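Local coordinates for protein leucine--trna ligase (Agrobacterium radiobacter, PDB 5AH5) that probably joins leucine to tRNA(Leu) at the cost of ATP, as a class I leucyl-tRNA synthetase, and is held here with tRNA and a leucyl-adenylate analogue, at residues T212-I217 / L559-M564; R628-N633 / L710-L715; L756-N761 / S781-L786; S70-M75 / R499-S504. All coordinates share one frame; numbering follows the deposited sequence.

Overall arrangement
Contacts 1 and 4 belong to the catalytic core and reach the two outermost strands of its four-stranded parallel sheet, contact 4 at 70-72 and contact 1 at 556-560; their centres lie 24 Å apart. The leucyl-adenylate analogue is bound beside them: contact 1 supplies part of its pocket through Gln562, Gly563 and Met564, while the Tyr500 side chain of contact 4 stays about 8 Å away. Contact 2 joins two helices 37 Å from contact 1, centre to centre, and contact 3 packs a helix on a small C-terminal sheet 45 Å from contact 1. Contacts 1, 2 and 3 each carry residues that touch the same tRNA.

Contact 1: residues T212-I217 / L559-M564; sequences TSVRNI and LYNQGM. With LSS (5'-O-(L-leucylsulfamoyl)adenosine), chain I; nucleotides of chain D.
Val214 of helix 212-222 packs on Leu559 and Asn561, where strand 556-560 runs out at the edge of the parallel sheet of the class I catalytic domain. The tight part is small and buried. CG1 of Val214 meets CD2 of Leu559 tip to tip at 3.9 Å, while its other methyl, CG2, comes within 3.2 Å of Asn561 OD1. The amide of Asn561 is fixed from its other end, ND2 donating to the carbonyl of Gly525. Beyond these three residues the segments diverge. The start of the helix is the open side, with Thr212 exposed and making no contact with 559-564. Asn216 turns to the tRNA: its CG lies anti to the backbone N (chi1 179°), and OD1 accepts a 2.7 Å hydrogen bond from O2' of C3 of chain D. Gln562 faces the leucyl-adenylate analogue. There Gln562 NE2 gives a nearly straight bond (166°) to N3 of the adenine, 2.9 Å long, and a weak one to the ribose oxygen O2.

Contact 2: residues R628-N633 / L710-L715; sequences RLFTNN and LLVRLL. With nucleotides of chain D.
Apolar contacts carry the join between helices 617-632 and 701-715. The Phe630 ring brings CZ to 3.5 Å from Val712 CG2; the methyl approaches the ring obliquely. Next to this pair, Leu629 and Leu711 cross at about a right angle and touch through single methyls, CD2 of Leu629 to CD2 of Leu711 at 4.1 Å. Both leucines hold CG anti to the backbone N (chi1 -170° and 178°), which sends these branches across the gap. Leu726 of helix 720-729 packs on both Phe630 and Val712, so three helices meet on this pair in the helical bundle of the anticodon-binding domain of class I synthetases.

A polar bond closes the end of 628-633. Asn633 ND2 donates to the carbonyl O of Leu629 at 2.8 Å; ND2 lies in the plane of that carbonyl, whereas the Leu629 O stands 21° out of the Asn633 amide plane. Two arginines carry charge: Arg713 pairs with Glu644, and Arg628 turns to the RNA. The guanidinium of Arg628 has C5' of U40 of chain D over one face, its NH2 lies 3.3 Å from O3' of that nucleotide, and the same nitrogen makes a salt bridge to a phosphate of the tRNA.

Contact 3: residues L756-N761 / S781-L786; sequences LPVQIN and STVLAL. With nucleotides of chain D.
Val758 overlaps Val783 through one methyl each, CG1 of Val758 lying 3.6 Å from CG1 of Val783. The two side chains run antiparallel alongside each other rather than meeting end on. In both valines CG1 stands anti to the backbone N (chi1 179° and -178°), and that common choice brings the same branch of each into the seam. The second methyl of Val758, CG2, reaches Leu786 CD1 at 4.3 Å, a looser touch made just past the last turn of helix 776-785. Val783 also lies against Leu811 and Met768 of the neighbouring strands, so the helix rests across one side of the small mixed sheet near the C-terminus.

By alternation along strand 753-760, Pro757 and Gln759 turn their side chains to the tRNA. CB of Pro757 sits 3.3 Å from the ribose O4' of U20 of chain D, with CG and CD lying out of the plane of the base, near its C5 and C6. Gln759, its chain extended beyond CG, places OE1 where N2 of G19 of chain D donates a 3.0 Å hydrogen bond to it, at an N-H...O angle of 151°. The strand thus has a purely hydrocarbon seam with the helix and an RNA-facing side that mixes proline packing with one hydrogen bond to a base: dispersion and burial from water hold Val758 to Val783, whereas the guanine amino group is met by a directional acceptor.

Contact 4: residues S70-M75 / R499-S504; sequences SVLHPM and RYPSPS
Pro74 stands on one face of the Tyr500 ring, presenting its CB-CG side, and the two side chains cross at about a right angle. CG of Pro74 is 3.6 Å from the ring centroid and 18° off the ring normal, a CH-pi contact; it leans toward the rim, where CD2 of Tyr500 is its nearest atom at 3.4 Å. On the same face, CB of the proline lies near CD1. Tyr500 is swung there by a first torsion of -82°. The hydroxyl end of the ring reaches past Pro74 to the next residue: OH of Tyr500 comes to 3.4 Å from the carbonyl carbon of Met75. Beside the ring, CD2 of Leu72 touches CG of Pro501 at 4.2 Å.

The contact joins the end of strand 70-72, an outer strand of the parallel nucleotide-binding sheet of class I synthetases, to a type I beta turn from Arg499 to Ser502. Tyr34 and Leu36 of the adjacent strand 32-37 also pack on Tyr500, and Asn121 donates a hydrogen bond to its backbone carbonyl. The C-H groups of CB and CG are only weakly polarised, so dispersion probably dominates, with at most a small electrostatic term from the electron-rich face.

Contact 1: residues T212-I217 / L559-M564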
# COMPACT_ATOMS: atom_id res chain seq x y z
N THR B 212 -11.07 1.09 -4.30
CA THR B 212 -12.26 1.13 -3.48
C THR B 212 -12.24 -0.11 -2.57
O THR B 212 -12.77 -0.08 -1.48
CB THR B 212 -13.57 1.14 -4.31
OG1 THR B 212 -13.66 -0.09 -5.00
CG2 THR B 212 -13.60 2.26 -5.34
N SER B 213 -11.62 -1.17 -3.01
CA SER B 213 -11.44 -2.35 -2.20
C SER B 213 -10.64 -2.09 -0.89
O SER B 213 -11.06 -2.49 0.18
CB SER B 213 -10.73 -3.41 -3.02
OG SER B 213 -9.50 -2.90 -3.56
N VAL B 214 -9.48 -1.43 -1.01
CA VAL B 214 -8.63 -1.07 0.15
C VAL B 214 -9.41 -0.13 1.07
O VAL B 214 -9.49 -0.32 2.31
CB VAL B 214 -7.30 -0.48 -0.31
CG1 VAL B 214 -6.51 0.09 0.85
CG2 VAL B 214 -6.47 -1.53 -1.00
N ARG B 215 -10.08 0.83 0.47
CA ARG B 215 -10.90 1.77 1.25
C ARG B 215 -12.02 1.12 2.08
O ARG B 215 -12.20 1.47 3.27
CB ARG B 215 -11.48 2.86 0.36
CG ARG B 215 -10.40 3.81 -0.11
CD ARG B 215 -11.00 5.01 -0.77
NE ARG B 215 -11.31 4.69 -2.15
CZ ARG B 215 -12.09 5.43 -2.94
NH1 ARG B 215 -12.68 6.55 -2.47
NH2 ARG B 215 -12.27 5.04 -4.20
N ASN B 216 -12.75 0.21 1.45
CA ASN B 216 -13.81 -0.53 2.08
C ASN B 216 -13.23 -1.47 3.15
O ASN B 216 -13.81 -1.64 4.16
CB ASN B 216 -14.61 -1.36 1.05
CG ASN B 216 -15.74 -2.17 1.71
OD1 ASN B 216 -16.70 -1.61 2.20
ND2 ASN B 216 -15.57 -3.46 1.79
N ILE B 217 -12.10 -2.10 2.91
CA ILE B 217 -11.46 -2.93 3.95
C ILE B 217 -11.13 -2.09 5.21
O ILE B 217 -11.40 -2.53 6.37
CB ILE B 217 -10.25 -3.68 3.39
CG1 ILE B 217 -10.72 -4.76 2.40
CG2 ILE B 217 -9.47 -4.39 4.48
CD1 ILE B 217 -9.61 -5.31 1.54
N LEU B 559 -2.46 4.96 -4.58
CA LEU B 559 -2.01 3.64 -4.16
C LEU B 559 -2.30 2.61 -5.24
O LEU B 559 -3.41 2.42 -5.63
CB LEU B 559 -2.72 3.22 -2.88
CG LEU B 559 -2.59 1.80 -2.41
CD1 LEU B 559 -1.17 1.62 -1.83
CD2 LEU B 559 -3.55 1.46 -1.29
N TYR B 560 -1.27 1.90 -5.66
CA TYR B 560 -1.38 0.80 -6.54
C TYR B 560 -0.92 -0.50 -5.83
O TYR B 560 0.20 -0.58 -5.28
CB TYR B 560 -0.47 1.08 -7.69
CG TYR B 560 -0.98 2.21 -8.59
CD1 TYR B 560 -2.05 2.01 -9.49
CD2 TYR B 560 -0.42 3.46 -8.53
CE1 TYR B 560 -2.50 3.05 -10.31
CE2 TYR B 560 -0.87 4.51 -9.32
CZ TYR B 560 -1.89 4.29 -10.24
OH TYR B 560 -2.28 5.35 -11.03
N ASN B 561 -1.75 -1.52 -5.89
CA ASN B 561 -1.49 -2.82 -5.31
C ASN B 561 -1.04 -3.84 -6.34
O ASN B 561 -1.91 -4.44 -7.00
CB ASN B 561 -2.76 -3.35 -4.63
CG ASN B 561 -3.24 -2.51 -3.48
OD1 ASN B 561 -4.41 -2.26 -3.39
ND2 ASN B 561 -2.36 -2.14 -2.54
N GLN B 562 0.26 -4.03 -6.55
CA GLN B 562 0.73 -5.06 -7.46
C GLN B 562 0.16 -6.45 -7.07
O GLN B 562 0.01 -6.78 -5.89
CB GLN B 562 2.24 -5.13 -7.63
CG GLN B 562 3.04 -5.93 -6.53
CD GLN B 562 2.87 -5.36 -5.17
OE1 GLN B 562 2.43 -4.22 -5.02
NE2 GLN B 562 3.21 -6.14 -4.14
N GLY B 563 -0.11 -7.25 -8.10
CA GLY B 563 -0.51 -8.64 -7.90
C GLY B 563 0.59 -9.53 -7.34
O GLY B 563 1.80 -9.30 -7.57
N MET B 564 0.14 -10.57 -6.66
CA MET B 564 0.96 -11.69 -6.23
C MET B 564 1.82 -12.33 -7.32
O MET B 564 1.36 -12.55 -8.48
CB MET B 564 -0.04 -12.72 -5.70
CG MET B 564 0.58 -13.91 -5.00
SD MET B 564 1.59 -13.44 -3.58
CE MET B 564 0.73 -11.99 -3.02
C1 LSS I . 6.84 -5.52 3.82
N1 LSS I . 4.32 -10.87 -5.18
O1 LSS I . 5.74 -5.97 3.56
S1 LSS I . 7.97 -7.24 2.46
C2 LSS I . 4.10 -9.56 -5.25
N2 LSS I . 7.96 -6.05 3.36
O2 LSS I . 3.54 -6.81 -1.19
N3 LSS I . 4.55 -8.69 -4.32
O3 LSS I . 4.66 -4.30 -1.26
C4 LSS I . 5.27 -9.17 -3.28
N4 LSS I . 8.34 -4.11 5.23
O4 LSS I . 7.03 -6.55 -1.75
C5 LSS I . 5.45 -10.53 -3.10
O5 LSS I . 7.23 -6.83 1.10
C6 LSS I . 4.95 -11.40 -4.06
N6 LSS I . 5.18 -12.73 -3.93
C7 LSS I . 6.23 -1.82 4.99
N7 LSS I . 6.15 -10.71 -1.95
C8 LSS I . 6.34 -9.49 -1.39
C9 LSS I . 6.33 -3.08 4.13
N9 LSS I . 5.83 -8.55 -2.22
CA LSS I . 6.95 -4.35 4.74
C10 LSS I . 5.20 -2.05 6.10
C11 LSS I . 5.91 -0.61 4.04
O1A LSS I . 7.28 -8.47 2.86
C21 LSS I . 5.76 -7.12 -2.02
C22 LSS I . 4.90 -6.75 -0.87
C23 LSS I . 5.37 -5.34 -0.53
C24 LSS I . 6.83 -5.43 -0.90
C25 LSS I . 7.73 -5.77 0.30
O2A LSS I . 9.30 -7.57 2.00
P C D 4 -21.82 -2.24 -0.21
OP1 C D 4 -22.35 -0.94 -0.69
OP2 C D 4 -22.58 -3.50 -0.39
O5' C D 4 -20.44 -2.59 -0.93
C5' C D 4 -19.32 -1.70 -0.81
C4' C D 4 -18.02 -2.44 -1.08
O4' C D 4 -17.90 -3.65 -0.28
C3' C D 4 -17.85 -2.95 -2.49
O3' C D 4 -17.55 -1.89 -3.37
C2' C D 4 -16.69 -3.91 -2.30
O2' C D 4 -15.43 -3.26 -2.23
C1' C D 4 -17.11 -4.59 -1.00
N1 C D 4 -17.88 -5.82 -1.20
C2 C D 4 -17.22 -6.93 -1.74
O2 C D 4 -16.02 -6.82 -2.04
N3 C D 4 -17.90 -8.09 -1.91
C4 C D 4 -19.19 -8.16 -1.58
N4 C D 4 -19.81 -9.33 -1.76
C5 C D 4 -19.89 -7.05 -1.04
C6 C D 4 -19.21 -5.91 -0.86
P C D 3 -25.46 -4.40 3.87
OP1 C D 3 -26.16 -3.09 3.71
OP2 C D 3 -25.94 -5.60 3.14
O5' C D 3 -23.93 -4.18 3.51
C5' C D 3 -23.27 -2.95 3.88
C4' C D 3 -21.78 -3.05 3.65
O4' C D 3 -21.25 -4.27 4.26
C3' C D 3 -21.31 -3.19 2.22
O3' C D 3 -21.44 -2.06 1.37
C2' C D 3 -19.87 -3.60 2.47
O2' C D 3 -19.10 -2.54 2.99
C1' C D 3 -20.06 -4.65 3.57
N1 C D 3 -20.22 -6.03 3.04
C2 C D 3 -19.08 -6.68 2.54
O2 C D 3 -17.98 -6.08 2.57
N3 C D 3 -19.19 -7.94 2.06
C4 C D 3 -20.38 -8.54 2.03
C5 C D 3 -21.56 -7.90 2.51
C6 C D 3 -21.43 -6.65 3.00

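Contact 2: residues R628-N633 / L710-L715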
# COMPACT_ATOMS: atom_id res chain seq x y z
N ARG B 628 17.97 -6.73 -33.57
CA ARG B 628 18.18 -7.06 -34.98
C ARG B 628 17.64 -5.99 -35.98
O ARG B 628 18.24 -5.74 -37.03
CB ARG B 628 17.68 -8.47 -35.30
CG ARG B 628 18.67 -9.58 -34.85
CD ARG B 628 18.31 -10.94 -35.43
NE ARG B 628 16.88 -11.13 -35.24
CZ ARG B 628 16.31 -11.66 -34.16
NH1 ARG B 628 17.05 -12.15 -33.18
NH2 ARG B 628 14.99 -11.73 -34.07
N LEU B 629 16.57 -5.31 -35.60
CA LEU B 629 16.04 -4.16 -36.34
C LEU B 629 17.04 -3.02 -36.36
O LEU B 629 17.21 -2.35 -37.38
CB LEU B 629 14.73 -3.72 -35.69
CG LEU B 629 13.86 -2.71 -36.38
CD1 LEU B 629 13.38 -3.21 -37.76
CD2 LEU B 629 12.69 -2.33 -35.47
N PHE B 630 17.77 -2.81 -35.26
CA PHE B 630 18.87 -1.85 -35.29
C PHE B 630 20.06 -2.29 -36.16
O PHE B 630 20.57 -1.49 -36.99
CB PHE B 630 19.36 -1.47 -33.87
CG PHE B 630 18.60 -0.35 -33.27
CD1 PHE B 630 17.29 -0.51 -32.92
CD2 PHE B 630 19.20 0.90 -33.08
CE1 PHE B 630 16.56 0.54 -32.37
CE2 PHE B 630 18.49 1.94 -32.52
CZ PHE B 630 17.18 1.76 -32.17
N THR B 631 20.54 -3.50 -35.95
CA THR B 631 21.72 -4.02 -36.68
C THR B 631 21.43 -4.21 -38.17
O THR B 631 22.32 -4.10 -38.97
CB THR B 631 22.24 -5.38 -36.11
OG1 THR B 631 21.13 -6.23 -35.86
CG2 THR B 631 22.96 -5.21 -34.83
N ASN B 632 20.19 -4.51 -38.54
CA ASN B 632 19.82 -4.52 -39.95
C ASN B 632 19.87 -3.11 -40.60
O ASN B 632 20.15 -3.03 -41.79
CB ASN B 632 18.43 -5.12 -40.14
CG ASN B 632 18.40 -6.63 -39.88
OD1 ASN B 632 19.44 -7.27 -39.64
ND2 ASN B 632 17.21 -7.18 -39.89
N ASN B 633 19.66 -2.04 -39.82
CA ASN B 633 19.49 -0.67 -40.34
C ASN B 633 20.55 0.33 -39.96
O ASN B 633 20.36 1.55 -40.02
CB ASN B 633 18.10 -0.19 -39.94
CG ASN B 633 17.03 -0.95 -40.66
OD1 ASN B 633 16.99 -0.90 -41.86
ND2 ASN B 633 16.18 -1.67 -39.94
N LEU B 710 13.20 6.75 -31.83
CA LEU B 710 12.02 7.01 -31.05
C LEU B 710 11.56 5.75 -30.31
O LEU B 710 11.19 5.84 -29.15
CB LEU B 710 10.94 7.57 -31.94
CG LEU B 710 9.86 8.51 -31.45
CD1 LEU B 710 10.43 9.71 -30.68
CD2 LEU B 710 9.04 8.98 -32.67
N LEU B 711 11.64 4.59 -30.97
CA LEU B 711 11.28 3.31 -30.42
C LEU B 711 12.10 3.01 -29.12
O LEU B 711 11.55 2.59 -28.15
CB LEU B 711 11.57 2.18 -31.44
CG LEU B 711 11.31 0.73 -31.03
CD1 LEU B 711 9.94 0.64 -30.44
CD2 LEU B 711 11.44 -0.23 -32.19
N VAL B 712 13.40 3.22 -29.19
CA VAL B 712 14.31 2.98 -28.05
C VAL B 712 14.10 4.00 -26.91
O VAL B 712 14.30 3.66 -25.70
CB VAL B 712 15.73 2.89 -28.60
CG1 VAL B 712 16.78 3.54 -27.72
CG2 VAL B 712 16.04 1.42 -28.83
N ARG B 713 13.69 5.22 -27.26
CA ARG B 713 13.32 6.19 -26.25
C ARG B 713 12.11 5.76 -25.45
O ARG B 713 12.11 5.83 -24.22
CB ARG B 713 13.11 7.55 -26.81
CG ARG B 713 14.38 8.14 -27.35
CD ARG B 713 14.33 9.64 -27.24
NE ARG B 713 13.79 10.30 -28.36
CZ ARG B 713 13.27 11.54 -28.39
NH1 ARG B 713 13.10 12.33 -27.31
NH2 ARG B 713 12.86 11.97 -29.57
N LEU B 714 11.10 5.23 -26.12
CA LEU B 714 9.90 4.74 -25.43
C LEU B 714 10.14 3.42 -24.64
O LEU B 714 9.44 3.14 -23.72
CB LEU B 714 8.74 4.52 -26.43
CG LEU B 714 8.33 5.82 -27.18
CD1 LEU B 714 7.39 5.50 -28.37
CD2 LEU B 714 7.69 6.83 -26.23
N LEU B 715 11.03 2.58 -25.13
CA LEU B 715 11.33 1.30 -24.61
C LEU B 715 12.19 1.41 -23.31
O LEU B 715 12.06 0.57 -22.45
CB LEU B 715 12.10 0.47 -25.65
CG LEU B 715 12.48 -0.92 -25.25
CD1 LEU B 715 11.29 -1.76 -24.95
CD2 LEU B 715 13.44 -1.57 -26.24
P U D 40 14.39 -17.00 -33.32
OP1 U D 40 14.29 -16.04 -32.20
OP2 U D 40 13.38 -18.08 -33.43
O5' U D 40 14.36 -16.20 -34.69
C5' U D 40 15.46 -15.35 -35.07
C4' U D 40 15.39 -14.97 -36.53
O4' U D 40 15.80 -16.08 -37.39
C3' U D 40 14.03 -14.55 -37.08
O3' U D 40 13.77 -13.20 -36.72
C2' U D 40 14.25 -14.77 -38.57
O2' U D 40 15.08 -13.80 -39.15
C1' U D 40 14.99 -16.10 -38.55
N1 U D 40 14.09 -17.27 -38.47
C2 U D 40 13.45 -17.66 -39.63
O2 U D 40 13.56 -17.06 -40.68
N3 U D 40 12.64 -18.76 -39.50
C4 U D 40 12.42 -19.51 -38.36
O4 U D 40 11.65 -20.48 -38.40
C5 U D 40 13.11 -19.04 -37.20
C6 U D 40 13.91 -17.97 -37.29

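Contact 3: residues L756-N761 / S781-L786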
# COMPACT_ATOMS: atom_id res chain seq x y z
N LEU B 756 -13.09 5.16 -41.28
CA LEU B 756 -14.25 5.58 -40.45
C LEU B 756 -15.29 4.45 -40.42
O LEU B 756 -15.80 4.12 -41.46
CB LEU B 756 -14.87 6.84 -41.09
CG LEU B 756 -15.89 7.67 -40.30
CD1 LEU B 756 -15.20 8.43 -39.19
CD2 LEU B 756 -16.62 8.64 -41.22
N PRO B 757 -15.60 3.86 -39.26
CA PRO B 757 -16.71 2.90 -39.25
C PRO B 757 -18.07 3.59 -39.45
O PRO B 757 -18.26 4.74 -38.99
CB PRO B 757 -16.64 2.25 -37.86
CG PRO B 757 -15.89 3.26 -37.00
CD PRO B 757 -14.91 3.91 -37.95
N VAL B 758 -18.97 2.87 -40.11
CA VAL B 758 -20.31 3.33 -40.37
C VAL B 758 -21.28 2.41 -39.69
O VAL B 758 -21.25 1.20 -39.90
CB VAL B 758 -20.54 3.26 -41.87
CG1 VAL B 758 -21.95 3.71 -42.23
CG2 VAL B 758 -19.46 4.09 -42.57
N GLN B 759 -22.11 2.98 -38.83
CA GLN B 759 -23.24 2.30 -38.24
C GLN B 759 -24.57 2.72 -38.90
O GLN B 759 -24.70 3.81 -39.36
CB GLN B 759 -23.34 2.62 -36.78
CG GLN B 759 -22.20 2.01 -35.94
CD GLN B 759 -22.14 2.55 -34.52
OE1 GLN B 759 -22.57 3.66 -34.24
NE2 GLN B 759 -21.55 1.77 -33.62
N ILE B 760 -25.55 1.83 -38.88
CA ILE B 760 -26.93 2.15 -39.11
C ILE B 760 -27.69 1.70 -37.90
O ILE B 760 -27.65 0.51 -37.48
CB ILE B 760 -27.52 1.49 -40.36
CG1 ILE B 760 -26.87 2.05 -41.60
CG2 ILE B 760 -29.00 1.77 -40.44
CD1 ILE B 760 -27.16 1.29 -42.88
N ASN B 761 -28.35 2.67 -37.29
CA ASN B 761 -29.08 2.49 -36.06
C ASN B 761 -28.24 1.86 -34.98
O ASN B 761 -28.72 1.03 -34.23
CB ASN B 761 -30.35 1.69 -36.32
CG ASN B 761 -31.42 2.53 -36.94
OD1 ASN B 761 -31.28 3.78 -37.08
ND2 ASN B 761 -32.47 1.88 -37.37
N SER B 781 -22.56 12.51 -47.69
CA SER B 781 -22.80 12.18 -49.09
C SER B 781 -21.95 10.93 -49.53
O SER B 781 -22.46 10.02 -50.18
CB SER B 781 -22.52 13.43 -49.95
OG SER B 781 -22.13 13.04 -51.20
N THR B 782 -20.71 10.85 -49.07
CA THR B 782 -19.88 9.67 -49.36
C THR B 782 -20.42 8.38 -48.71
O THR B 782 -20.45 7.32 -49.36
CB THR B 782 -18.41 9.91 -48.93
OG1 THR B 782 -17.97 11.09 -49.61
CG2 THR B 782 -17.48 8.71 -49.32
N VAL B 783 -20.90 8.50 -47.49
CA VAL B 783 -21.49 7.38 -46.73
C VAL B 783 -22.78 6.87 -47.42
O VAL B 783 -22.98 5.67 -47.56
CB VAL B 783 -21.82 7.72 -45.24
CG1 VAL B 783 -22.38 6.51 -44.51
CG2 VAL B 783 -20.58 8.15 -44.48
N LEU B 784 -23.63 7.78 -47.87
CA LEU B 784 -24.93 7.41 -48.45
C LEU B 784 -24.75 6.75 -49.77
O LEU B 784 -25.58 5.97 -50.16
CB LEU B 784 -25.90 8.60 -48.58
CG LEU B 784 -26.28 9.20 -47.22
CD1 LEU B 784 -27.06 10.50 -47.41
CD2 LEU B 784 -27.01 8.19 -46.40
N ALA B 785 -23.63 7.01 -50.41
CA ALA B 785 -23.24 6.35 -51.63
C ALA B 785 -22.67 4.96 -51.50
O ALA B 785 -22.68 4.25 -52.47
CB ALA B 785 -22.25 7.23 -52.39
N LEU B 786 -22.22 4.51 -50.33
CA LEU B 786 -21.73 3.16 -50.22
C LEU B 786 -22.81 2.13 -50.58
O LEU B 786 -23.97 2.29 -50.21
CB LEU B 786 -21.27 2.87 -48.80
CG LEU B 786 -20.19 3.81 -48.26
CD1 LEU B 786 -20.00 3.53 -46.77
CD2 LEU B 786 -18.90 3.61 -49.05
P U D 20 -15.45 1.44 -31.77
OP1 U D 20 -16.08 0.40 -30.92
OP2 U D 20 -14.04 1.75 -31.66
O5' U D 20 -15.73 1.15 -33.30
C5' U D 20 -17.03 0.74 -33.73
C4' U D 20 -16.90 -0.53 -34.53
O4' U D 20 -16.09 -0.24 -35.70
C3' U D 20 -16.21 -1.69 -33.81
O3' U D 20 -16.84 -2.92 -34.17
C2' U D 20 -14.78 -1.63 -34.35
O2' U D 20 -14.10 -2.85 -34.32
C1' U D 20 -15.02 -1.16 -35.79
N1 U D 20 -13.87 -0.46 -36.38
C2 U D 20 -13.25 -1.04 -37.46
O2 U D 20 -13.64 -2.06 -37.97
N3 U D 20 -12.17 -0.34 -37.94
C4 U D 20 -11.65 0.84 -37.47
O4 U D 20 -10.69 1.36 -38.03
C5 U D 20 -12.35 1.38 -36.35
C6 U D 20 -13.40 0.72 -35.84
P G D 19 -16.15 3.75 -25.94
OP1 G D 19 -15.67 2.39 -25.73
OP2 G D 19 -15.30 4.93 -25.88
O5' G D 19 -16.76 3.78 -27.43
C5' G D 19 -17.43 2.62 -27.99
C4' G D 19 -17.67 2.82 -29.48
O4' G D 19 -18.63 3.90 -29.64
C3' G D 19 -16.42 3.27 -30.25
O3' G D 19 -16.30 2.74 -31.53
C2' G D 19 -16.60 4.76 -30.38
O2' G D 19 -15.90 5.42 -31.40
C1' G D 19 -18.11 4.85 -30.55
N9 G D 19 -18.71 6.14 -30.25
C8 G D 19 -18.18 7.17 -29.51
N7 G D 19 -19.00 8.18 -29.38
C5 G D 19 -20.15 7.78 -30.06
C6 G D 19 -21.38 8.46 -30.26
O6 G D 19 -21.74 9.56 -29.84
N1 G D 19 -22.26 7.69 -31.02
C2 G D 19 -22.00 6.44 -31.51
N2 G D 19 -22.99 5.85 -32.21
N3 G D 19 -20.85 5.80 -31.34
C4 G D 19 -19.98 6.53 -30.60

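Contact 4: residues S70-M75 / R499-S504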
# COMPACT_ATOMS: atom_id res chain seq x y z
N SER B 70 11.37 16.54 -11.16
CA SER B 70 12.41 16.30 -10.13
C SER B 70 11.87 15.18 -9.20
O SER B 70 10.97 15.40 -8.39
CB SER B 70 12.69 17.57 -9.33
OG SER B 70 13.77 17.30 -8.43
N VAL B 71 12.38 13.99 -9.42
CA VAL B 71 11.76 12.75 -8.91
C VAL B 71 12.59 12.25 -7.65
O VAL B 71 13.80 12.11 -7.75
CB VAL B 71 11.82 11.68 -10.03
CG1 VAL B 71 11.40 10.31 -9.48
CG2 VAL B 71 10.89 12.07 -11.23
N LEU B 72 11.93 12.05 -6.54
CA LEU B 72 12.46 11.28 -5.43
C LEU B 72 11.96 9.83 -5.59
O LEU B 72 10.79 9.59 -5.48
CB LEU B 72 11.99 11.87 -4.10
CG LEU B 72 12.45 11.08 -2.84
CD1 LEU B 72 13.91 10.77 -2.91
CD2 LEU B 72 12.15 11.84 -1.54
N HIS B 73 12.85 8.91 -5.91
CA HIS B 73 12.56 7.50 -5.89
C HIS B 73 13.56 6.79 -4.94
O HIS B 73 14.61 6.41 -5.35
CB HIS B 73 12.77 6.96 -7.25
CG HIS B 73 12.32 5.56 -7.43
ND1 HIS B 73 12.95 4.71 -8.31
CD2 HIS B 73 11.26 4.87 -6.93
CE1 HIS B 73 12.37 3.53 -8.30
NE2 HIS B 73 11.33 3.61 -7.48
N PRO B 74 13.18 6.54 -3.70
CA PRO B 74 14.18 6.13 -2.70
C PRO B 74 13.93 4.71 -2.28
O PRO B 74 12.86 4.18 -2.53
CB PRO B 74 13.81 7.06 -1.54
CG PRO B 74 12.32 7.05 -1.55
CD PRO B 74 11.93 7.00 -3.04
N MET B 75 14.87 4.13 -1.54
CA MET B 75 14.75 2.77 -1.06
C MET B 75 15.55 2.67 0.27
O MET B 75 16.56 3.33 0.51
CB MET B 75 15.29 1.74 -2.09
CG MET B 75 15.32 0.25 -1.61
SD MET B 75 13.74 -0.32 -1.02
CE MET B 75 12.75 -0.14 -2.55
N ARG B 499 10.99 10.35 6.26
CA ARG B 499 12.37 10.43 6.67
C ARG B 499 13.31 10.38 5.52
O ARG B 499 14.42 10.98 5.57
CB ARG B 499 12.68 9.27 7.66
CG ARG B 499 14.13 9.12 8.07
CD ARG B 499 14.52 10.24 9.04
NE ARG B 499 15.86 10.05 9.60
CZ ARG B 499 16.47 10.93 10.42
NH1 ARG B 499 15.85 12.05 10.79
NH2 ARG B 499 17.69 10.67 10.85
N TYR B 500 12.91 9.67 4.47
CA TYR B 500 13.76 9.57 3.27
C TYR B 500 14.27 10.93 2.76
O TYR B 500 15.38 11.03 2.19
CB TYR B 500 12.93 8.94 2.16
CG TYR B 500 12.77 7.44 2.09
CD1 TYR B 500 13.88 6.60 2.14
CD2 TYR B 500 11.52 6.87 1.75
CE1 TYR B 500 13.74 5.22 2.01
CE2 TYR B 500 11.37 5.51 1.60
CZ TYR B 500 12.49 4.69 1.71
OH TYR B 500 12.42 3.32 1.56
N PRO B 501 13.47 12.01 2.91
CA PRO B 501 14.02 13.26 2.33
C PRO B 501 15.28 13.80 3.00
O PRO B 501 16.06 14.43 2.30
CB PRO B 501 12.89 14.26 2.50
CG PRO B 501 11.68 13.41 2.35
CD PRO B 501 12.05 12.19 3.21
N SER B 502 15.51 13.52 4.32
CA SER B 502 16.84 13.77 4.92
C SER B 502 17.10 12.74 6.01
O SER B 502 16.67 12.92 7.14
CB SER B 502 17.04 15.21 5.47
OG SER B 502 15.95 15.48 6.22
N PRO B 503 17.73 11.64 5.61
CA PRO B 503 17.70 10.49 6.44
C PRO B 503 18.81 10.46 7.52
O PRO B 503 18.80 9.55 8.36
CB PRO B 503 17.90 9.40 5.46
CG PRO B 503 18.85 9.96 4.46
CD PRO B 503 18.38 11.38 4.33
N SER B 504 19.68 11.45 7.53
CA SER B 504 20.68 11.54 8.58
C SER B 504 20.55 12.75 9.46
O SER B 504 21.42 12.98 10.26
CB SER B 504 22.06 11.37 7.99
OG SER B 504 22.47 12.54 7.42